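Local coordinates for protein argonaute (Marinitoga piezophila, PDB 5I4A) that uses short 5'-hydroxyl guide RNAs to bind complementary nucleic acid targets and cleave single-stranded DNA, possibly as a defence against invading mobile genetic elements, at residues Q69-V72 against E73-I77; F340-S344 against K345-S349; K361-E364 against F365-Q368. One frame throughout, in Å; residues are numbered along the deposited sequence.

Contact 1 of 3, residues Q69-V72 against E73-I77; sequences QYKV and EKEEI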
# COMPACT_ATOMS: atom_id res chain seq x y z
N GLN A 69 -20.86 42.65 10.54
CA GLN A 69 -20.35 43.86 11.16
C GLN A 69 -18.83 43.95 11.11
O GLN A 69 -18.28 45.04 11.29
CB GLN A 69 -20.82 43.95 12.62
CG GLN A 69 -20.00 43.10 13.57
CD GLN A 69 -20.55 43.11 14.98
OE1 GLN A 69 -20.34 44.06 15.74
NE2 GLN A 69 -21.26 42.05 15.35
N TYR A 70 -18.15 42.84 10.86
CA TYR A 70 -16.70 42.83 10.71
C TYR A 70 -16.27 42.69 9.26
O TYR A 70 -15.06 42.71 8.99
CB TYR A 70 -16.09 41.70 11.54
CG TYR A 70 -16.42 41.76 13.01
CD1 TYR A 70 -16.02 42.85 13.78
CD2 TYR A 70 -17.12 40.74 13.63
CE1 TYR A 70 -16.33 42.91 15.13
CE2 TYR A 70 -17.43 40.79 14.97
CZ TYR A 70 -17.03 41.88 15.72
OH TYR A 70 -17.33 41.94 17.06
N LYS A 71 -17.21 42.57 8.33
CA LYS A 71 -16.85 42.34 6.93
C LYS A 71 -16.10 43.54 6.36
O LYS A 71 -16.46 44.70 6.60
CB LYS A 71 -18.09 42.06 6.09
CG LYS A 71 -17.76 41.80 4.63
CD LYS A 71 -18.93 41.22 3.85
CE LYS A 71 -18.43 40.44 2.64
NZ LYS A 71 -17.53 41.26 1.77
N VAL A 72 -15.06 43.25 5.59
CA VAL A 72 -14.19 44.25 4.99
C VAL A 72 -14.50 44.32 3.50
O VAL A 72 -14.89 43.33 2.87
CB VAL A 72 -12.71 43.92 5.28
CG1 VAL A 72 -11.77 44.52 4.24
CG2 VAL A 72 -12.33 44.40 6.67
N GLU A 73 -14.34 45.53 2.93
CA GLU A 73 -14.60 45.75 1.51
C GLU A 73 -13.85 44.77 0.61
O GLU A 73 -14.36 44.37 -0.44
CB GLU A 73 -14.23 47.19 1.15
CG GLU A 73 -14.12 47.48 -0.34
CD GLU A 73 -12.83 48.20 -0.70
OE1 GLU A 73 -11.95 47.57 -1.34
OE2 GLU A 73 -12.69 49.38 -0.34
N LYS A 74 -12.64 44.38 1.01
CA LYS A 74 -11.76 43.62 0.13
C LYS A 74 -12.36 42.26 -0.22
O LYS A 74 -12.82 41.52 0.65
CB LYS A 74 -10.40 43.43 0.80
CG LYS A 74 -9.30 42.92 -0.11
CD LYS A 74 -8.02 42.66 0.67
CE LYS A 74 -6.81 42.57 -0.24
NZ LYS A 74 -5.56 42.38 0.54
N GLU A 75 -12.36 41.95 -1.52
CA GLU A 75 -12.78 40.65 -2.02
C GLU A 75 -11.91 40.26 -3.20
O GLU A 75 -11.45 41.12 -3.95
CB GLU A 75 -14.25 40.64 -2.45
CG GLU A 75 -15.24 40.52 -1.31
CD GLU A 75 -16.66 40.30 -1.79
OE1 GLU A 75 -16.84 40.06 -3.01
OE2 GLU A 75 -17.59 40.36 -0.96
N GLU A 76 -11.68 38.96 -3.35
CA GLU A 76 -10.82 38.45 -4.40
C GLU A 76 -11.45 37.21 -5.02
O GLU A 76 -12.09 36.41 -4.33
CB GLU A 76 -9.42 38.14 -3.87
CG GLU A 76 -8.66 39.38 -3.41
CD GLU A 76 -7.55 39.05 -2.43
OE1 GLU A 76 -7.71 38.09 -1.65
OE2 GLU A 76 -6.52 39.76 -2.45
N ILE A 77 -11.27 37.07 -6.33
CA ILE A 77 -11.79 35.94 -7.08
C ILE A 77 -10.63 35.29 -7.80
O ILE A 77 -9.95 35.93 -8.61
CB ILE A 77 -12.89 36.38 -8.07
CG1 ILE A 77 -14.17 36.73 -7.31
CG2 ILE A 77 -13.14 35.29 -9.11
CD1 ILE A 77 -14.90 37.94 -7.85
O HOH W 1 -14.79 40.84 2.45
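With CG turned away from its own backbone nitrogen (chi1 -179°) and the last bond kinked (chi4 -54°), Lys71 extends along the chain and then hooks its ammonium group toward Glu75, whose side chain leaves the backbone at chi1 -79° and runs straight to its carboxylate. The two side chains cross at about a right angle, and they meet in a salt bridge of 2.9 Å between Lys71 NZ and Glu75 OE2, which uses the lone pair facing away from the other oxygen. Lys71 NZ also donates to a water at 2.9 Å, and that water lies 2.8 Å from Lys74 O and close to Val72 O. Ammonium, carboxylate and water thus lie around the corner where the chain turns at Glu73, between the short strand 71-72 and the strand 74-79 at the margin of a four-stranded sheet of the N-terminal domain. Val72 packs at this bend through CG1, 3.9 Å from Lys74 CB, while its side chain also touches Tyr21 of the neighbouring strand 16-22. Cut back to an alanine, Lys71 would lose its ammonium group, which is likely to leave Glu75 OE2 without this charged mate and the water without this N-H donor. The chemistry is that of a surface ion pair beside solvent, in which one lysine serves both a carboxylate and a water that lies by backbone carbonyls of the corner.

Contact 2 of 3, residues F340-S344 against K345-S349; sequences FLRDS and KTKSS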
# COMPACT_ATOMS: atom_id res chain seq x y z
N PHE A 340 21.45 -32.05 0.35
CA PHE A 340 21.61 -31.51 1.69
C PHE A 340 23.07 -31.66 2.08
O PHE A 340 23.55 -32.78 2.30
CB PHE A 340 20.66 -32.21 2.67
CG PHE A 340 19.22 -31.99 2.35
CD1 PHE A 340 18.63 -30.75 2.58
CD2 PHE A 340 18.45 -32.99 1.78
CE1 PHE A 340 17.30 -30.53 2.27
CE2 PHE A 340 17.12 -32.77 1.47
CZ PHE A 340 16.55 -31.54 1.72
N LEU A 341 23.78 -30.54 2.13
CA LEU A 341 25.20 -30.55 2.43
C LEU A 341 25.42 -30.96 3.88
O LEU A 341 24.70 -30.53 4.78
CB LEU A 341 25.81 -29.17 2.19
CG LEU A 341 25.43 -28.44 0.91
CD1 LEU A 341 26.10 -27.08 0.87
CD2 LEU A 341 25.80 -29.25 -0.32
N ARG A 342 26.43 -31.79 4.11
CA ARG A 342 26.75 -32.24 5.45
C ARG A 342 28.19 -31.89 5.80
O ARG A 342 29.10 -32.02 4.96
CB ARG A 342 26.51 -33.75 5.61
CG ARG A 342 26.80 -34.57 4.38
CD ARG A 342 26.09 -35.92 4.44
NE ARG A 342 26.47 -36.69 5.61
CZ ARG A 342 27.64 -37.32 5.74
NH1 ARG A 342 28.54 -37.24 4.77
NH2 ARG A 342 27.91 -38.01 6.85
N ASP A 343 28.38 -31.43 7.03
CA ASP A 343 29.71 -31.12 7.55
C ASP A 343 30.46 -32.42 7.79
O ASP A 343 30.01 -33.28 8.55
CB ASP A 343 29.56 -30.32 8.84
CG ASP A 343 30.84 -30.27 9.67
OD1 ASP A 343 31.94 -30.34 9.09
OD2 ASP A 343 30.72 -30.14 10.90
N SER A 344 31.63 -32.56 7.15
CA SER A 344 32.42 -33.78 7.31
C SER A 344 32.79 -34.02 8.76
O SER A 344 32.92 -35.17 9.19
CB SER A 344 33.67 -33.70 6.44
OG SER A 344 34.26 -34.98 6.28
N LYS A 345 32.94 -32.95 9.54
CA LYS A 345 33.24 -33.07 10.97
C LYS A 345 32.08 -33.72 11.71
O LYS A 345 32.22 -34.83 12.24
CB LYS A 345 33.54 -31.68 11.55
CG LYS A 345 34.11 -31.71 12.96
CD LYS A 345 34.79 -30.39 13.31
CE LYS A 345 33.82 -29.37 13.86
NZ LYS A 345 34.35 -28.75 15.11
N THR A 346 30.92 -33.06 11.73
CA THR A 346 29.76 -33.57 12.45
C THR A 346 28.97 -34.61 11.66
O THR A 346 28.06 -35.22 12.23
CB THR A 346 28.83 -32.42 12.84
OG1 THR A 346 28.36 -31.76 11.66
CG2 THR A 346 29.55 -31.41 13.72
N LYS A 347 29.29 -34.83 10.39
CA LYS A 347 28.60 -35.77 9.51
C LYS A 347 27.10 -35.48 9.40
O LYS A 347 26.33 -36.35 8.98
CB LYS A 347 28.82 -37.22 9.96
CG LYS A 347 30.27 -37.69 9.83
CD LYS A 347 30.37 -39.20 9.87
CE LYS A 347 30.83 -39.76 8.53
NZ LYS A 347 31.03 -41.23 8.56
N SER A 348 26.68 -34.27 9.76
CA SER A 348 25.28 -33.89 9.78
C SER A 348 25.04 -32.71 8.85
O SER A 348 25.94 -31.90 8.59
CB SER A 348 24.83 -33.53 11.20
OG SER A 348 23.51 -33.00 11.21
N SER A 349 23.81 -32.62 8.35
CA SER A 349 23.34 -31.46 7.60
C SER A 349 22.52 -30.52 8.47
O SER A 349 21.89 -29.59 7.95
CB SER A 349 22.52 -31.90 6.39
OG SER A 349 21.21 -32.28 6.76
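An Asx turn that begins at Asp343 shapes the tip of the Mid-domain loop between strands 337-340 and 350-352, with the next amide, Thr346 N, also held by the carboxylate. Asp343 OD1 accepts from Lys345 N at 2.8 Å, and OD2 from Thr346 N at 3.0 Å; both donors stand well above the carboxylate plane. Thr346 OG1 adds a second bond to Asp343 OD2, also 3.0 Å long and from the same face as Thr346 N, so that three donors hold the carboxylate against rotation. The aspartate reaches them because chi1 of 164° swings its CG beside the carbonyl carbon, over the turn. The loop doubles back on itself here, its two arms running 171° apart, and Asp343 N donates a hydrogen bond to Ser348 O at 2.9 Å, from one arm to the other. Strand 295-302 borders the base of the loop, meeting Leu341 and Ser349 through backbone bonds with Ala298 and Phe300. Both exposed, Arg342 and Lys347 lie alongside each other, and the guanidinium reaches Lys347 O only through weak bonds, the shorter 3.1 Å from Arg342 NH2. Nearer the base, Leu341 O is buried without a polar partner, and Ser349 CA approaches it at 3.3 Å in a CA-H...O contact.

Contact 3 of 3, residues K361-E364 against F365-Q368; sequences KNTE and FINQ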
# COMPACT_ATOMS: atom_id res chain seq x y z
N LYS A 361 26.85 -19.84 15.22
CA LYS A 361 28.29 -19.97 15.43
C LYS A 361 28.96 -20.19 14.08
O LYS A 361 28.58 -21.08 13.32
CB LYS A 361 28.60 -21.10 16.41
CG LYS A 361 28.39 -22.52 15.89
CD LYS A 361 28.12 -23.49 17.02
CE LYS A 361 29.15 -24.61 17.05
NZ LYS A 361 28.64 -25.81 17.78
N ASN A 362 29.93 -19.33 13.75
CA ASN A 362 30.67 -19.50 12.51
C ASN A 362 31.59 -20.71 12.63
O ASN A 362 32.28 -20.88 13.64
CB ASN A 362 31.48 -18.24 12.20
CG ASN A 362 31.54 -17.94 10.71
OD1 ASN A 362 31.10 -18.74 9.88
ND2 ASN A 362 32.10 -16.78 10.36
N THR A 363 31.56 -21.57 11.62
CA THR A 363 32.39 -22.77 11.59
C THR A 363 33.11 -22.82 10.25
O THR A 363 32.79 -22.08 9.32
CB THR A 363 31.56 -24.04 11.79
OG1 THR A 363 30.80 -24.31 10.61
CG2 THR A 363 30.62 -23.90 12.97
N GLU A 364 34.10 -23.71 10.17
CA GLU A 364 34.79 -23.92 8.90
C GLU A 364 33.80 -24.34 7.82
O GLU A 364 33.79 -23.76 6.72
CB GLU A 364 35.89 -24.97 9.06
CG GLU A 364 36.63 -25.28 7.76
CD GLU A 364 37.68 -26.35 7.93
OE1 GLU A 364 38.02 -27.02 6.93
OE2 GLU A 364 38.17 -26.53 9.07
N PHE A 365 32.95 -25.32 8.12
CA PHE A 365 32.00 -25.82 7.13
C PHE A 365 31.05 -24.72 6.66
O PHE A 365 30.84 -24.54 5.45
CB PHE A 365 31.19 -26.98 7.71
CG PHE A 365 30.03 -27.40 6.86
CD1 PHE A 365 30.23 -28.23 5.77
CD2 PHE A 365 28.75 -26.94 7.13
CE1 PHE A 365 29.17 -28.62 4.97
CE2 PHE A 365 27.69 -27.32 6.33
CZ PHE A 365 27.90 -28.16 5.26
N ILE A 366 30.46 -23.98 7.60
CA ILE A 366 29.54 -22.91 7.23
C ILE A 366 30.26 -21.83 6.45
O ILE A 366 29.76 -21.32 5.44
CB ILE A 366 28.86 -22.34 8.49
CG1 ILE A 366 27.97 -23.41 9.13
CG2 ILE A 366 28.06 -21.09 8.15
CD1 ILE A 366 27.48 -23.04 10.52
N ASN A 367 31.47 -21.46 6.89
CA ASN A 367 32.20 -20.38 6.24
C ASN A 367 32.61 -20.75 4.82
O ASN A 367 32.62 -19.89 3.93
CB ASN A 367 33.41 -19.99 7.08
CG ASN A 367 34.25 -18.91 6.43
OD1 ASN A 367 34.00 -17.72 6.59
ND2 ASN A 367 35.27 -19.33 5.68
N GLN A 368 32.96 -22.02 4.59
CA GLN A 368 33.40 -22.44 3.26
C GLN A 368 32.24 -22.67 2.30
O GLN A 368 32.49 -22.96 1.12
CB GLN A 368 34.26 -23.71 3.34
CG GLN A 368 33.60 -24.92 3.99
CD GLN A 368 32.68 -25.69 3.05
OE1 GLN A 368 33.13 -26.29 2.07
NE2 GLN A 368 31.39 -25.69 3.36
O HOH W 2 35.93 -21.82 6.11
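Thr363 and Ile366 cross at a slant, the threonine hydroxyl lying over the start of the isoleucine side chain. A chi1 of 73° places OG1 between the backbone N and the carbonyl carbon of Thr363, from where it accepts from Ile366 N at 3.0 Å along a nearly straight line of 171°. Thr363 OG1 also rests 3.3 Å from Ile366 CG1, so one atom both takes a backbone N-H and packs against that methylene. Ile366 CD1 continues past the hydroxyl to lie 3.6 Å from Lys361 O, and this buried side chain also touches Val360 and Pro394.

This is an N-cap: Thr363 sits just before helix 364-367, a single turn in the Mid domain, and its hydroxyl satisfies an amide that has no carbonyl of an earlier turn to bind. The turn itself closes with Asn367 N on Thr363 O at 2.8 Å and Gln368 N on Glu364 O at 2.9 Å.

On another flank, the amide planes of Asn362 and Asn367 stand 61° apart, and the approach is through Asn362 OD1 to Asn367 CB at 3.8 Å rather than between the amides. Asn367 ND2 turns instead to a water, which in turn donates to Glu364 O at 3.0 Å, giving that carbonyl a second donor beside Gln368 N. Gln368 folds back along the helix end, laying its CG against the same carbonyl, Glu364 O. The Phe365 ring meets that of Phe351.

How the contacts relate
From the N terminus, contact 1 comes first, at a corner in the N-terminal domain where strand 71-72 gives way to strand 74-79. Contact 2 then closes the loop between strands 337-340 and 350-352 of the Mid domain, and contact 3 opens the helix 364-367 farther on. The three follow one another in series; none encloses or crosses another. Contact 1 stands alone, its centre about 86 Å from that of contact 2, on the opposite side of the chain's centre. Contacts 2 and 3 are neighbours, with centres about 11 Å apart: the Phe365 ring of the helix packs against Leu341, Arg342 and Asp343, joining the capped helix to the loop.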